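Side-chain contacts in aclacinomycin-N/aclacinomycin-A oxidase (Streptomyces galilaeus, PDB 2IPI), which oxidises the terminal sugar of aclacinomycin N and then of aclacinomycin A with molecular oxygen, using a bicovalently attached FAD: residues Gly161-Leu166 with Tyr397-Lys402; Val173-Tyr178 with Ala414-Ile419; Ile144-Cys149 with Gly155-Gly160. One frame throughout, in Å; residues are numbered along the deposited sequence.

In the fold
All three contacts lean on the FAD-binding part of the chain, but they do different work there. Contact 3 is internal to it: a loop and the short helix after it, their touching residues buried, hold the cofactor through a thioether, backbone groups and one imidazole. Contacts 1 and 2 instead reach across to strand 391-398 and the loop that follows it. Contact 1 is buried and aromatic, three tyrosines beside the flavin and the bound aclacinomycin; contact 2, partly buried and away from the annotated sites, is one ion pair. Contacts 1 and 3 share the FAD and are joined where G162 N probably hydrogen-bonds to H157 O; contacts 1 and 2 meet where Y399 N probably hydrogen-bonds to I419 O.

Contact 1 of 3, residues Gly161-Leu166 with Tyr397-Lys402; sequences GGYGPL and YSYGGK. With FAD (flavin-adenine dinucleotide), chain F.
Y163 holds CG between its backbone N and carbonyl carbon (chi1 86°), which turns the ring toward Y397 and Y399; Y399 swings its own CG away from the backbone N (chi1 -154°), and this carries the ring end back to Y163. The two rings make a T-shaped pair, planes at 85° and centroids 4.9 Å apart. The edge of Y399 is turned to the face of the Y163 ring: its CE2 stands over that face, 3.3 Å from Y163 CD1. Y397 is met differently, its side chain crossing that of Y163 at about a right angle. The Y163 hydroxyl lies over the Y397 ring face, with Y163 OH 2.9 Å from Y397 CG, an unusually short and probably strained contact for a buried oxygen that has no polar partner in the model. A water bridges the segments elsewhere, donating to G161 O at 2.6 Å and hydrogen-bonded to Y399 OH at 2.9 Å. The backbone of Y163 meanwhile pairs with the pyrimidine part of the flavin, its N donating to FAD O2 (2.9 Å) and its O accepting from FAD N3 (2.8 Å). Y397 is a catalytic proton acceptor that touches the bound aclacinomycin, as Y163 does. The loop between helices 154-157 and 167-170 thus presses on the end of strand 391-398, flanked in its sheet by strands 290-296 and 420-428, where K421 touches both Y163 and Y399.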
loop_
_atom_site.group_PDB
_atom_site.type_symbol
_atom_site.label_atom_id
_atom_site.label_comp_id
_atom_site.label_asym_id
_atom_site.label_seq_id
_atom_site.Cartn_x
_atom_site.Cartn_y
_atom_site.Cartn_z
ATOM N N GLY A 161 2.688 -2.071 5.626
ATOM C CA GLY A 161 3.124 -3.166 4.822
ATOM C C GLY A 161 2.943 -3.065 3.336
ATOM O O GLY A 161 2.654 -4.105 2.741
ATOM N N GLY A 162 3.102 -1.871 2.796
ATOM C CA GLY A 162 3.142 -1.635 1.371
ATOM C C GLY A 162 3.949 -2.742 0.688
ATOM O O GLY A 162 4.987 -3.172 1.203
ATOM N N TYR A 163 3.431 -3.215 -0.426
ATOM C CA TYR A 163 3.952 -4.319 -1.205
ATOM C C TYR A 163 4.196 -3.818 -2.624
ATOM O O TYR A 163 3.699 -2.769 -3.030
ATOM C CB TYR A 163 2.944 -5.477 -1.201
ATOM C CG TYR A 163 1.903 -5.352 -2.292
ATOM C CD1 TYR A 163 2.002 -6.126 -3.445
ATOM C CD2 TYR A 163 0.834 -4.473 -2.194
ATOM C CE1 TYR A 163 1.060 -6.019 -4.449
ATOM C CE2 TYR A 163 -0.113 -4.356 -3.196
ATOM C CZ TYR A 163 0.009 -5.140 -4.323
ATOM O OH TYR A 163 -0.923 -5.045 -5.325
ATOM N N GLY A 164 4.937 -4.595 -3.405
ATOM C CA GLY A 164 5.157 -4.186 -4.791
ATOM C C GLY A 164 5.492 -5.360 -5.680
ATOM O O GLY A 164 5.127 -6.484 -5.338
ATOM N N PRO A 165 6.146 -5.062 -6.790
ATOM C CA PRO A 165 6.483 -6.049 -7.822
ATOM C C PRO A 165 7.407 -7.165 -7.364
ATOM O O PRO A 165 7.423 -8.284 -7.899
ATOM C CB PRO A 165 7.198 -5.178 -8.869
ATOM C CG PRO A 165 6.636 -3.808 -8.656
ATOM C CD PRO A 165 6.593 -3.695 -7.147
ATOM N N LEU A 166 8.222 -6.913 -6.335
ATOM C CA LEU A 166 9.101 -7.990 -5.864
ATOM C C LEU A 166 8.529 -8.716 -4.667
ATOM O O LEU A 166 9.198 -9.578 -4.090
ATOM C CB LEU A 166 10.509 -7.449 -5.565
ATOM C CG LEU A 166 11.271 -6.840 -6.737
ATOM C CD1 LEU A 166 12.606 -6.234 -6.319
ATOM C CD2 LEU A 166 11.515 -7.852 -7.846
ATOM N N TYR A 397 -3.954 -7.747 -8.957
ATOM C CA TYR A 397 -2.522 -7.937 -8.770
ATOM C C TYR A 397 -2.147 -9.382 -8.483
ATOM O O TYR A 397 -2.713 -10.016 -7.592
ATOM C CB TYR A 397 -2.000 -7.063 -7.608
ATOM C CG TYR A 397 -2.310 -5.609 -7.848
ATOM C CD1 TYR A 397 -3.589 -5.086 -7.613
ATOM C CD2 TYR A 397 -1.329 -4.760 -8.322
ATOM C CE1 TYR A 397 -3.858 -3.750 -7.844
ATOM C CE2 TYR A 397 -1.594 -3.424 -8.555
ATOM C CZ TYR A 397 -2.859 -2.923 -8.318
ATOM O OH TYR A 397 -3.105 -1.587 -8.550
ATOM N N SER A 398 -1.183 -9.891 -9.245
ATOM C CA SER A 398 -0.587 -11.169 -8.870
ATOM C C SER A 398 0.017 -10.962 -7.470
ATOM O O SER A 398 0.574 -9.880 -7.233
ATOM C CB SER A 398 0.437 -11.653 -9.882
ATOM O OG SER A 398 1.551 -10.778 -9.965
ATOM N N TYR A 399 -0.129 -11.934 -6.595
ATOM C CA TYR A 399 0.264 -11.811 -5.188
ATOM C C TYR A 399 0.684 -13.166 -4.640
ATOM O O TYR A 399 0.935 -14.128 -5.374
ATOM C CB TYR A 399 -0.875 -11.244 -4.344
ATOM C CG TYR A 399 -0.469 -10.504 -3.088
ATOM C CD1 TYR A 399 -0.997 -10.886 -1.856
ATOM C CD2 TYR A 399 0.417 -9.434 -3.088
ATOM C CE1 TYR A 399 -0.657 -10.240 -0.674
ATOM C CE2 TYR A 399 0.761 -8.776 -1.917
ATOM C CZ TYR A 399 0.223 -9.180 -0.714
ATOM O OH TYR A 399 0.572 -8.521 0.446
ATOM N N GLY A 400 0.776 -13.258 -3.305
ATOM C CA GLY A 400 1.170 -14.544 -2.728
ATOM C C GLY A 400 2.680 -14.682 -2.744
ATOM O O GLY A 400 3.383 -13.743 -2.353
ATOM N N GLY A 401 3.195 -15.821 -3.202
ATOM C CA GLY A 401 4.655 -15.935 -3.272
ATOM C C GLY A 401 5.259 -16.158 -1.893
ATOM O O GLY A 401 4.754 -16.868 -1.019
ATOM N N LYS A 402 6.406 -15.519 -1.693
ATOM C CA LYS A 402 7.111 -15.527 -0.427
ATOM C C LYS A 402 6.280 -14.890 0.686
ATOM O O LYS A 402 6.515 -15.228 1.848
ATOM C CB LYS A 402 8.458 -14.824 -0.607
ATOM C CG LYS A 402 9.371 -14.804 0.607
ATOM C CD LYS A 402 10.348 -15.959 0.604
ATOM C CE LYS A 402 11.446 -15.708 -0.447
ATOM N NZ LYS A 402 12.259 -16.959 -0.601
HETATM P PA FAD F . 0.708 10.001 4.123
HETATM O O1A FAD F . -0.535 10.596 3.823
HETATM O O2A FAD F . 1.690 10.999 4.544
HETATM O O5B FAD F . 0.553 8.886 5.221
HETATM C C5B FAD F . -0.403 7.906 5.153
HETATM C C4B FAD F . -0.742 7.399 6.552
HETATM O O4B FAD F . 0.447 7.180 7.260
HETATM C C3B FAD F . -1.488 8.469 7.370
HETATM O O3B FAD F . -2.278 7.882 8.339
HETATM C C2B FAD F . -0.363 9.224 8.057
HETATM O O2B FAD F . -0.725 9.913 9.223
HETATM C C1B FAD F . 0.599 8.082 8.298
HETATM N N9A FAD F . 1.996 8.514 8.500
HETATM C C8A FAD F . 2.722 9.299 7.693
HETATM N N7A FAD F . 3.943 9.459 8.183
HETATM C C5A FAD F . 3.992 8.789 9.335
HETATM C C6A FAD F . 4.999 8.598 10.272
HETATM N N6A FAD F . 6.156 9.085 10.034
HETATM N N1A FAD F . 4.766 7.850 11.338
HETATM C C2A FAD F . 3.588 7.287 11.474
HETATM N N3A FAD F . 2.612 7.433 10.597
HETATM C C4A FAD F . 2.792 8.181 9.551
HETATM N N1 FAD F . 0.720 0.813 -1.549
HETATM C C2 FAD F . 1.258 -0.444 -1.699
HETATM O O2 FAD F . 1.295 -1.227 -0.853
HETATM N N3 FAD F . 1.777 -0.776 -2.920
HETATM C C4 FAD F . 1.779 0.106 -3.987
HETATM O O4 FAD F . 2.331 -0.207 -5.003
HETATM C C4X FAD F . 1.246 1.385 -3.815
HETATM N N5 FAD F . 1.196 2.288 -4.835
HETATM C C5X FAD F . 0.741 3.553 -4.650
HETATM C C6 FAD F . 0.787 4.486 -5.688
HETATM C C7 FAD F . 0.272 5.735 -5.496
HETATM C C7M FAD F . 0.458 6.714 -6.609
HETATM C C8 FAD F . -0.213 6.125 -4.244
HETATM C C8M FAD F . -0.480 7.588 -3.970
HETATM C C9 FAD F . -0.224 5.182 -3.242
HETATM C C9A FAD F . 0.208 3.891 -3.414
HETATM N N10 FAD F . 0.162 2.963 -2.391
HETATM C C10 FAD F . 0.719 1.732 -2.573
HETATM C "C1'" FAD F . -0.854 3.056 -1.301
HETATM C "C2'" FAD F . -0.427 3.832 -0.054
HETATM O "O2'" FAD F . -0.965 5.098 0.144
HETATM C "C3'" FAD F . 1.068 3.915 0.144
HETATM O "O3'" FAD F . 1.661 2.654 0.162
HETATM C "C4'" FAD F . 1.232 4.803 1.415
HETATM O "O4'" FAD F . 0.149 4.843 2.252
HETATM C "C5'" FAD F . 1.643 6.249 1.266
HETATM O "O5'" FAD F . 1.976 6.788 2.502
HETATM P P FAD F . 2.393 8.293 2.509
HETATM O O1P FAD F . 3.439 8.523 3.439
HETATM O O2P FAD F . 2.726 8.647 1.198
HETATM O O3P FAD F . 1.110 9.155 2.841
HETATM O O HOH W 1 1.152 -5.831 1.420
#

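Contact 2 of 3, residues Val173-Tyr178 with Ala414-Ile419; sequences VADHLY and AQRDSI
D175 and R416 form a two-pronged salt bridge, the guanidinium meeting the carboxylate end-on with one nitrogen for each oxygen. The tighter prong runs from R416 NH1 to D175 OD2, 2.8 Å long and nearly straight at 173°; it uses the syn lone pair of OD2 and lies in the guanidinium plane. The second, R416 NH2 to D175 OD1, is 3.1 Å long and bends to 154°, and OD1 is approached on its syn side from somewhat out of the carboxylate plane. The two planes are nearly coplanar, 29° apart, consistent with one straight prong and one bent one. Further bonds fix both ends: D175 OD2 also takes the amide of V172, while R416 NH1 and NE reach V403 O and T413 O, tying the arginine to its own loop. The charge of buried R416 is therefore probably well compensated. Behind D175 the turn is closed by H176 N bonding to V173 O at 2.9 Å. The backbones stay far apart, D175 CA and R416 CA being 11.8 Å from each other, so the two side chains, approaching from opposite directions, bridge the gap; the arginine, bent at chi2, packs on V406 and T411. This is a bidentate, end-on Asp-Arg salt bridge; it joins the turn entering strand 177-185 of the FAD-binding part to the loop between strands 391-398 and 420-428.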
loop_
_atom_site.group_PDB
_atom_site.type_symbol
_atom_site.label_atom_id
_atom_site.label_comp_id
_atom_site.label_asym_id
_atom_site.label_seq_id
_atom_site.Cartn_x
_atom_site.Cartn_y
_atom_site.Cartn_z
ATOM N N VAL A 173 7.380 -5.588 2.458
ATOM C CA VAL A 173 8.556 -4.774 2.805
ATOM C C VAL A 173 8.878 -4.989 4.277
ATOM O O VAL A 173 10.029 -5.059 4.690
ATOM C CB VAL A 173 8.307 -3.304 2.456
ATOM C CG1 VAL A 173 7.256 -2.715 3.390
ATOM C CG2 VAL A 173 9.587 -2.489 2.497
ATOM N N ALA A 174 7.826 -5.121 5.089
ATOM C CA ALA A 174 7.924 -5.275 6.527
ATOM C C ALA A 174 8.492 -6.631 6.944
ATOM O O ALA A 174 8.762 -6.858 8.135
ATOM C CB ALA A 174 6.563 -5.043 7.152
ATOM N N ASP A 175 8.674 -7.507 5.967
ATOM C CA ASP A 175 9.419 -8.739 6.114
ATOM C C ASP A 175 10.928 -8.536 6.141
ATOM O O ASP A 175 11.681 -9.519 6.174
ATOM C CB ASP A 175 9.039 -9.705 4.963
ATOM C CG ASP A 175 7.688 -10.334 5.289
ATOM O OD1 ASP A 175 7.409 -10.362 6.508
ATOM O OD2 ASP A 175 6.939 -10.779 4.394
ATOM N N HIS A 176 11.345 -7.268 6.088
ATOM C CA HIS A 176 12.750 -6.861 6.075
ATOM C C HIS A 176 12.961 -5.694 7.021
ATOM O O HIS A 176 13.942 -4.953 6.997
ATOM C CB HIS A 176 13.203 -6.534 4.642
ATOM C CG HIS A 176 13.052 -7.746 3.757
ATOM N ND1 HIS A 176 14.053 -8.668 3.552
ATOM C CD2 HIS A 176 11.984 -8.192 3.039
ATOM C CE1 HIS A 176 13.618 -9.615 2.739
ATOM N NE2 HIS A 176 12.351 -9.353 2.414
ATOM N N LEU A 177 11.995 -5.498 7.918
ATOM C CA LEU A 177 12.070 -4.485 8.951
ATOM C C LEU A 177 12.811 -5.002 10.187
ATOM O O LEU A 177 12.319 -5.933 10.843
ATOM C CB LEU A 177 10.670 -4.105 9.425
ATOM C CG LEU A 177 10.452 -2.817 10.186
ATOM C CD1 LEU A 177 10.981 -1.593 9.456
ATOM C CD2 LEU A 177 8.950 -2.632 10.420
ATOM N N TYR A 178 13.958 -4.412 10.480
ATOM C CA TYR A 178 14.711 -4.747 11.680
ATOM C C TYR A 178 14.294 -3.855 12.849
ATOM O O TYR A 178 14.079 -4.353 13.953
ATOM C CB TYR A 178 16.221 -4.613 11.448
ATOM C CG TYR A 178 17.030 -4.709 12.730
ATOM C CD1 TYR A 178 17.691 -3.597 13.234
ATOM C CD2 TYR A 178 17.125 -5.914 13.422
ATOM C CE1 TYR A 178 18.423 -3.687 14.410
ATOM C CE2 TYR A 178 17.854 -6.014 14.597
ATOM C CZ TYR A 178 18.494 -4.894 15.074
ATOM O OH TYR A 178 19.225 -4.982 16.240
ATOM N N ALA A 414 -1.467 -9.751 8.562
ATOM C CA ALA A 414 -2.050 -11.068 8.770
ATOM C C ALA A 414 -2.272 -11.832 7.476
ATOM O O ALA A 414 -2.107 -13.049 7.427
ATOM C CB ALA A 414 -3.377 -10.927 9.511
ATOM N N GLN A 415 -2.652 -11.129 6.423
ATOM C CA GLN A 415 -3.079 -11.804 5.197
ATOM C C GLN A 415 -1.949 -12.584 4.554
ATOM O O GLN A 415 -1.236 -12.094 3.694
ATOM C CB GLN A 415 -3.653 -10.756 4.238
ATOM C CG GLN A 415 -4.987 -10.193 4.705
ATOM C CD GLN A 415 -4.866 -8.949 5.559
ATOM O OE1 GLN A 415 -5.877 -8.375 5.996
ATOM N NE2 GLN A 415 -3.638 -8.490 5.809
ATOM N N ARG A 416 -1.761 -13.838 4.973
ATOM C CA ARG A 416 -0.647 -14.614 4.429
ATOM C C ARG A 416 -1.104 -15.846 3.668
ATOM O O ARG A 416 -0.402 -16.855 3.663
ATOM C CB ARG A 416 0.324 -14.986 5.565
ATOM C CG ARG A 416 0.885 -13.748 6.253
ATOM C CD ARG A 416 1.841 -12.944 5.374
ATOM N NE ARG A 416 2.546 -11.951 6.190
ATOM C CZ ARG A 416 3.772 -11.496 5.931
ATOM N NH1 ARG A 416 4.430 -11.942 4.876
ATOM N NH2 ARG A 416 4.320 -10.593 6.743
ATOM N N ASP A 417 -2.254 -15.807 2.992
ATOM C CA ASP A 417 -2.617 -16.988 2.177
ATOM C C ASP A 417 -3.615 -16.537 1.102
ATOM O O ASP A 417 -4.654 -17.163 0.923
ATOM C CB ASP A 417 -3.151 -18.124 3.023
ATOM C CG ASP A 417 -3.523 -19.403 2.308
ATOM O OD1 ASP A 417 -4.639 -19.925 2.529
ATOM O OD2 ASP A 417 -2.742 -19.942 1.494
ATOM N N SER A 418 -3.233 -15.453 0.433
ATOM C CA SER A 418 -3.974 -14.904 -0.690
ATOM C C SER A 418 -3.168 -15.050 -1.985
ATOM O O SER A 418 -1.935 -15.085 -1.960
ATOM C CB SER A 418 -4.356 -13.445 -0.454
ATOM O OG SER A 418 -5.313 -13.352 0.598
ATOM N N ILE A 419 -3.890 -15.136 -3.110
ATOM C CA ILE A 419 -3.276 -15.404 -4.406
ATOM C C ILE A 419 -3.310 -14.170 -5.298
ATOM O O ILE A 419 -2.506 -14.048 -6.230
ATOM C CB ILE A 419 -3.974 -16.562 -5.138
ATOM C CG1 ILE A 419 -5.364 -16.226 -5.678
ATOM C CG2 ILE A 419 -4.049 -17.810 -4.258
ATOM C CD1 ILE A 419 -6.160 -17.435 -6.141
#

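Contact 3 of 3, residues Ile144-Cys149 with Gly155-Gly160; sequences IPAGVC and GGHVLG. With FAD (flavin-adenine dinucleotide), chain F.
The CA atoms nearest each other across the contact, those of A146 and V158, are 7.7 Å apart, as the extended run through A146 and G147 passes the end of the short, weakly bonded helix around G155-H157, and the space between them is taken up by the H157 side chain. With CG anti to the backbone N (chi1 172°), the imidazole reaches out from the helix and presents its edge to both sides at once. On one side, NE2 of H157 lies 3.6 Å from A146 CB and 3.1 Å from G147 N, all near the ring plane. On the other, H157 ND1 is hydrogen-bonded to the ribityl hydroxyl FAD O3' over a very short 2.5 Å, with either atom a possible donor. The ring is thus wedged between a protein loop and the cofactor, which probably limits its rotation. Each segment also grips the FAD on its own account. From 144-149, V148 N donates to the flavin carbonyl FAD O4 (2.9 Å, 170°), which would tend to draw electron density toward that oxygen, and C149 SG is bonded covalently to FAD C6 at 1.7 Å. From 155-160, G156 works through its backbone: its N donates to the phosphate oxygen FAD O1P at 3.1 Å, and its O accepts from FAD O4' at 3.2 Å. Behind the loop, helix 129-140 backs the contact, with L129 touching both A146 and H157 and the Y133 hydroxyl hydrogen-bonded to G147 O. Together with H89, which carries the second link to the flavin, C149 completes the bicovalent 6-S-cysteinyl, 8alpha-histidyl attachment known from berberine-bridge-type oxidases, set in the PCMH-type FAD-binding fold.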
loop_
_atom_site.group_PDB
_atom_site.type_symbol
_atom_site.label_atom_id
_atom_site.label_comp_id
_atom_site.label_asym_id
_atom_site.label_seq_id
_atom_site.Cartn_x
_atom_site.Cartn_y
_atom_site.Cartn_z
ATOM N N ILE A 144 14.462 -3.125 -1.498
ATOM C CA ILE A 144 13.393 -3.651 -0.673
ATOM C C ILE A 144 12.145 -3.901 -1.521
ATOM O O ILE A 144 11.891 -3.160 -2.482
ATOM C CB ILE A 144 13.048 -2.705 0.488
ATOM C CG1 ILE A 144 12.820 -1.238 0.126
ATOM C CG2 ILE A 144 14.101 -2.846 1.586
ATOM C CD1 ILE A 144 12.337 -0.403 1.298
ATOM N N PRO A 145 11.364 -4.935 -1.219
ATOM C CA PRO A 145 10.118 -5.183 -1.966
ATOM C C PRO A 145 8.977 -4.238 -1.602
ATOM O O PRO A 145 7.961 -4.649 -1.033
ATOM C CB PRO A 145 9.748 -6.614 -1.553
ATOM C CG PRO A 145 10.407 -6.820 -0.236
ATOM C CD PRO A 145 11.619 -5.953 -0.192
ATOM N N ALA A 146 9.167 -2.963 -1.940
ATOM C CA ALA A 146 8.168 -1.946 -1.643
ATOM C C ALA A 146 7.266 -1.662 -2.834
ATOM O O ALA A 146 7.340 -2.279 -3.900
ATOM C CB ALA A 146 8.850 -0.666 -1.185
ATOM N N GLY A 147 6.366 -0.698 -2.669
ATOM C CA GLY A 147 5.362 -0.350 -3.655
ATOM C C GLY A 147 5.908 0.032 -5.024
ATOM O O GLY A 147 7.122 0.047 -5.240
ATOM N N VAL A 148 4.983 0.333 -5.927
ATOM C CA VAL A 148 5.277 0.789 -7.272
ATOM C C VAL A 148 5.458 2.294 -7.373
ATOM O O VAL A 148 6.404 2.777 -8.011
ATOM C CB VAL A 148 4.146 0.405 -8.256
ATOM C CG1 VAL A 148 4.633 0.560 -9.686
ATOM C CG2 VAL A 148 3.661 -1.005 -7.999
ATOM N N CYS A 149 4.574 3.104 -6.798
ATOM C CA CYS A 149 4.640 4.527 -7.178
ATOM C C CYS A 149 5.844 5.254 -6.582
ATOM O O CYS A 149 6.055 5.215 -5.365
ATOM C CB CYS A 149 3.317 5.207 -6.807
ATOM S SG CYS A 149 1.832 4.202 -7.058
ATOM N N GLY A 155 7.200 6.782 5.037
ATOM C CA GLY A 155 6.552 7.012 6.313
ATOM C C GLY A 155 5.248 6.303 6.537
ATOM O O GLY A 155 5.042 5.617 7.550
ATOM N N GLY A 156 4.293 6.450 5.604
ATOM C CA GLY A 156 3.003 5.809 5.868
ATOM C C GLY A 156 2.800 4.597 4.975
ATOM O O GLY A 156 1.696 4.039 4.959
ATOM N N HIS A 157 3.857 4.222 4.260
ATOM C CA HIS A 157 3.874 3.080 3.364
ATOM C C HIS A 157 4.413 1.848 4.061
ATOM O O HIS A 157 3.869 0.742 3.931
ATOM C CB HIS A 157 4.722 3.390 2.125
ATOM C CG HIS A 157 4.970 2.227 1.217
ATOM N ND1 HIS A 157 4.048 1.817 0.276
ATOM C CD2 HIS A 157 6.031 1.393 1.084
ATOM C CE1 HIS A 157 4.531 0.784 -0.389
ATOM N NE2 HIS A 157 5.733 0.500 0.085
ATOM N N VAL A 158 5.518 1.995 4.818
ATOM C CA VAL A 158 6.093 0.744 5.315
ATOM C C VAL A 158 5.347 0.194 6.525
ATOM O O VAL A 158 5.120 -1.015 6.657
ATOM C CB VAL A 158 7.583 0.938 5.656
ATOM C CG1 VAL A 158 8.096 -0.270 6.406
ATOM C CG2 VAL A 158 8.415 1.203 4.402
ATOM N N LEU A 159 4.914 1.030 7.459
ATOM C CA LEU A 159 4.295 0.510 8.682
ATOM C C LEU A 159 2.942 -0.162 8.465
ATOM O O LEU A 159 2.428 -0.814 9.388
ATOM C CB LEU A 159 4.172 1.621 9.727
ATOM C CG LEU A 159 3.680 3.015 9.388
ATOM C CD1 LEU A 159 2.872 3.115 8.103
ATOM C CD2 LEU A 159 2.835 3.565 10.551
ATOM N N GLY A 160 2.376 0.000 7.274
ATOM C CA GLY A 160 1.170 -0.693 6.903
ATOM C C GLY A 160 1.421 -1.803 5.910
ATOM O O GLY A 160 0.496 -2.428 5.389
HETATM P PA FAD F . 0.708 10.001 4.123
HETATM O O1A FAD F . -0.535 10.596 3.823
HETATM O O2A FAD F . 1.690 10.999 4.544
HETATM O O5B FAD F . 0.553 8.886 5.221
HETATM C C5B FAD F . -0.403 7.906 5.153
HETATM C C4B FAD F . -0.742 7.399 6.552
HETATM O O4B FAD F . 0.447 7.180 7.260
HETATM C C3B FAD F . -1.488 8.469 7.370
HETATM O O3B FAD F . -2.278 7.882 8.339
HETATM C C2B FAD F . -0.363 9.224 8.057
HETATM O O2B FAD F . -0.725 9.913 9.223
HETATM C C1B FAD F . 0.599 8.082 8.298
HETATM N N9A FAD F . 1.996 8.514 8.500
HETATM C C8A FAD F . 2.722 9.299 7.693
HETATM N N7A FAD F . 3.943 9.459 8.183
HETATM C C5A FAD F . 3.992 8.789 9.335
HETATM C C6A FAD F . 4.999 8.598 10.272
HETATM N N6A FAD F . 6.156 9.085 10.034
HETATM N N1A FAD F . 4.766 7.850 11.338
HETATM C C2A FAD F . 3.588 7.287 11.474
HETATM N N3A FAD F . 2.612 7.433 10.597
HETATM C C4A FAD F . 2.792 8.181 9.551
HETATM N N1 FAD F . 0.720 0.813 -1.549
HETATM C C2 FAD F . 1.258 -0.444 -1.699
HETATM O O2 FAD F . 1.295 -1.227 -0.853
HETATM N N3 FAD F . 1.777 -0.776 -2.920
HETATM C C4 FAD F . 1.779 0.106 -3.987
HETATM O O4 FAD F . 2.331 -0.207 -5.003
HETATM C C4X FAD F . 1.246 1.385 -3.815
HETATM N N5 FAD F . 1.196 2.288 -4.835
HETATM C C5X FAD F . 0.741 3.553 -4.650
HETATM C C6 FAD F . 0.787 4.486 -5.688
HETATM C C7 FAD F . 0.272 5.735 -5.496
HETATM C C7M FAD F . 0.458 6.714 -6.609
HETATM C C8 FAD F . -0.213 6.125 -4.244
HETATM C C8M FAD F . -0.480 7.588 -3.970
HETATM C C9 FAD F . -0.224 5.182 -3.242
HETATM C C9A FAD F . 0.208 3.891 -3.414
HETATM N N10 FAD F . 0.162 2.963 -2.391
HETATM C C10 FAD F . 0.719 1.732 -2.573
HETATM C "C1'" FAD F . -0.854 3.056 -1.301
HETATM C "C2'" FAD F . -0.427 3.832 -0.054
HETATM O "O2'" FAD F . -0.965 5.098 0.144
HETATM C "C3'" FAD F . 1.068 3.915 0.144
HETATM O "O3'" FAD F . 1.661 2.654 0.162
HETATM C "C4'" FAD F . 1.232 4.803 1.415
HETATM O "O4'" FAD F . 0.149 4.843 2.252
HETATM C "C5'" FAD F . 1.643 6.249 1.266
HETATM O "O5'" FAD F . 1.976 6.788 2.502
HETATM P P FAD F . 2.393 8.293 2.509
HETATM O O1P FAD F . 3.439 8.523 3.439
HETATM O O2P FAD F . 2.726 8.647 1.198
HETATM O O3P FAD F . 1.110 9.155 2.841
#